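PDB 4MF9: hemin degrading factor from Pseudomonas aeruginosa, which binds heme, which it probably traffics within the cell, and is reported to degrade heme. Local coordinates for residues Ala226-Ala231 / Glu324-Asp329. Numbering follows the deposited sequence.
Sequences AQRTQA and EAFDPD. With HEM (protoporphyrin IX containing Fe), chain C.
Glu324 and Arg228 meet in a salt bridge beside the bound heme, a worked example of a buried carboxylate shared with a cofactor-binding arginine. OE1 of Glu324 accepts from NH1 of Arg228 at 2.8 Å, on its syn side but 35° out of the carboxylate plane, while the oxygen lies almost within the guanidinium plane. The same NH1 makes a weak, 3.4 Å hydrogen bond to the heme propionate oxygen O2D, an arrangement consistent with Glu324 positioning Arg228. The other oxygen of Glu324, OE2, forms a salt bridge with Lys313, also a heme-binding residue, and is hydrogen-bonded to Ser322; this basic surrounding would be expected to favour the ionised acid. Strand 320-326 lies in the C-terminal HemS/ChuX-type half, in an antiparallel sheet completed by strands 99-101, 107-110 and 117-120 of the N-terminal half, and helix 228-235 packs beside it, its first turn supplying Arg228. Two residues on, Phe326 directs its CB toward that turn. CD of Arg228 meets the ring's edge, 3.6 Å from CE2, where the arginine chain bends (chi3 -87°) to carry the guanidinium on to Glu324. Over one face sits CG2 of Thr229, a CH-pi contact 3.6 Å from the ring centroid.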
# COMPACT_ATOMS: atom_id res chain seq x y z
N ALA A 226 -7.43 2.90 21.48
CA ALA A 226 -7.02 1.51 21.30
C ALA A 226 -6.26 1.29 20.00
O ALA A 226 -6.60 1.89 18.97
CB ALA A 226 -8.22 0.58 21.38
N GLN A 227 -5.26 0.43 20.04
CA GLN A 227 -4.61 -0.09 18.82
C GLN A 227 -5.58 -1.01 18.07
O GLN A 227 -6.46 -1.54 18.66
CB GLN A 227 -3.33 -0.87 19.10
CG GLN A 227 -2.41 -0.26 20.09
CD GLN A 227 -2.03 1.12 19.70
OE1 GLN A 227 -2.38 2.09 20.34
NE2 GLN A 227 -1.38 1.22 18.60
N ARG A 228 -5.39 -1.14 16.78
CA ARG A 228 -6.34 -1.88 16.02
C ARG A 228 -6.45 -3.36 16.47
O ARG A 228 -7.51 -3.86 16.64
CB ARG A 228 -6.01 -1.85 14.54
CG ARG A 228 -7.12 -2.47 13.73
CD ARG A 228 -7.04 -2.57 12.22
NE ARG A 228 -7.55 -1.38 11.64
CZ ARG A 228 -8.56 -1.23 10.80
NH1 ARG A 228 -9.25 -2.19 10.30
NH2 ARG A 228 -8.84 -0.04 10.46
N THR A 229 -5.34 -4.02 16.67
CA THR A 229 -5.35 -5.42 17.11
C THR A 229 -5.94 -5.52 18.51
O THR A 229 -6.65 -6.46 18.84
CB THR A 229 -3.94 -6.02 17.11
OG1 THR A 229 -3.07 -5.24 17.95
CG2 THR A 229 -3.39 -6.00 15.70
N GLN A 230 -5.65 -4.53 19.32
CA GLN A 230 -6.18 -4.43 20.66
C GLN A 230 -7.69 -4.34 20.67
O GLN A 230 -8.30 -5.01 21.44
CB GLN A 230 -5.60 -3.20 21.33
CG GLN A 230 -5.94 -2.95 22.76
CD GLN A 230 -5.11 -1.84 23.34
OE1 GLN A 230 -5.03 -0.78 22.78
NE2 GLN A 230 -4.53 -2.09 24.46
N ALA A 231 -8.27 -3.53 19.80
CA ALA A 231 -9.73 -3.44 19.74
C ALA A 231 -10.36 -4.74 19.25
O ALA A 231 -11.43 -5.12 19.72
CB ALA A 231 -10.14 -2.30 18.85
N GLU A 324 -8.26 -9.38 8.18
CA GLU A 324 -7.20 -8.40 8.40
C GLU A 324 -5.96 -9.10 8.96
O GLU A 324 -6.02 -9.76 10.00
CB GLU A 324 -7.72 -7.26 9.30
CG GLU A 324 -9.03 -6.68 8.75
CD GLU A 324 -9.56 -5.47 9.48
OE1 GLU A 324 -8.92 -5.00 10.45
OE2 GLU A 324 -10.64 -4.98 9.08
N ALA A 325 -4.85 -8.98 8.24
CA ALA A 325 -3.59 -9.60 8.64
C ALA A 325 -2.65 -8.52 9.17
O ALA A 325 -2.51 -7.44 8.58
CB ALA A 325 -2.98 -10.30 7.46
N PHE A 326 -2.01 -8.78 10.27
CA PHE A 326 -1.11 -7.89 10.93
C PHE A 326 0.29 -8.48 11.12
O PHE A 326 0.43 -9.66 11.31
CB PHE A 326 -1.63 -7.51 12.28
CG PHE A 326 -3.02 -6.92 12.25
CD1 PHE A 326 -4.13 -7.71 12.25
CD2 PHE A 326 -3.19 -5.56 12.22
CE1 PHE A 326 -5.38 -7.17 12.25
CE2 PHE A 326 -4.44 -5.01 12.19
CZ PHE A 326 -5.53 -5.81 12.18
N ASP A 327 1.29 -7.61 11.09
CA ASP A 327 2.66 -7.96 11.44
C ASP A 327 2.91 -7.90 12.95
O ASP A 327 2.01 -7.54 13.65
CB ASP A 327 3.65 -7.12 10.67
CG ASP A 327 3.64 -5.70 11.07
OD1 ASP A 327 3.24 -5.34 12.15
OD2 ASP A 327 4.10 -4.92 10.27
N PRO A 328 4.13 -8.17 13.40
CA PRO A 328 4.44 -8.14 14.81
C PRO A 328 4.36 -6.77 15.42
O PRO A 328 4.42 -6.70 16.58
CB PRO A 328 5.87 -8.70 14.87
CG PRO A 328 5.91 -9.67 13.81
CD PRO A 328 5.03 -9.11 12.70
N ASP A 329 4.27 -5.73 14.62
CA ASP A 329 4.19 -4.38 15.17
C ASP A 329 2.76 -3.87 15.29
O ASP A 329 2.52 -2.74 15.72
CB ASP A 329 5.03 -3.40 14.33
CG ASP A 329 6.51 -3.74 14.37
OD1 ASP A 329 6.99 -4.23 15.41
OD2 ASP A 329 7.18 -3.51 13.34
CHA HEM C . -13.19 0.58 2.57
CHB HEM C . -15.25 2.17 -1.39
CHC HEM C . -13.42 6.53 -0.52
CHD HEM C . -10.50 4.55 2.71
C1A HEM C . -13.98 0.66 1.46
C2A HEM C . -14.85 -0.36 0.98
C3A HEM C . -15.43 0.11 -0.10
C4A HEM C . -14.90 1.37 -0.33
CMA HEM C . -16.43 -0.65 -0.94
CAA HEM C . -15.14 -1.69 1.58
CBA HEM C . -16.63 -2.07 1.76
CGA HEM C . -17.16 -1.26 2.88
O1A HEM C . -18.24 -0.69 2.80
O2A HEM C . -16.48 -1.17 3.87
C1B HEM C . -14.91 3.51 -1.43
C2B HEM C . -15.44 4.32 -2.44
C3B HEM C . -14.96 5.56 -2.24
C4B HEM C . -14.10 5.47 -1.04
CMB HEM C . -16.39 3.87 -3.52
CAB HEM C . -15.33 6.71 -3.12
CBB HEM C . -14.59 7.74 -3.36
C1C HEM C . -12.48 6.41 0.43
C2C HEM C . -11.76 7.45 0.97
C3C HEM C . -10.92 6.91 1.89
C4C HEM C . -11.12 5.50 1.92
CMC HEM C . -11.90 8.90 0.62
CAC HEM C . -9.97 7.65 2.69
CBC HEM C . -9.11 6.95 3.37
C1D HEM C . -11.01 3.27 2.97
C2D HEM C . -10.48 2.34 4.01
C3D HEM C . -11.25 1.26 3.96
C4D HEM C . -12.23 1.52 2.89
CMD HEM C . -9.33 2.51 4.97
CAD HEM C . -11.12 0.03 4.81
CBD HEM C . -12.20 0.06 5.90
CGD HEM C . -12.08 -0.85 7.08
O1D HEM C . -13.07 -1.51 7.33
O2D HEM C . -11.10 -0.93 7.80
NA HEM C . -14.01 1.72 0.63
NB HEM C . -14.12 4.22 -0.60
NC HEM C . -12.08 5.28 1.02
ND HEM C . -12.04 2.72 2.34
FE HEM C . -13.04 3.46 0.99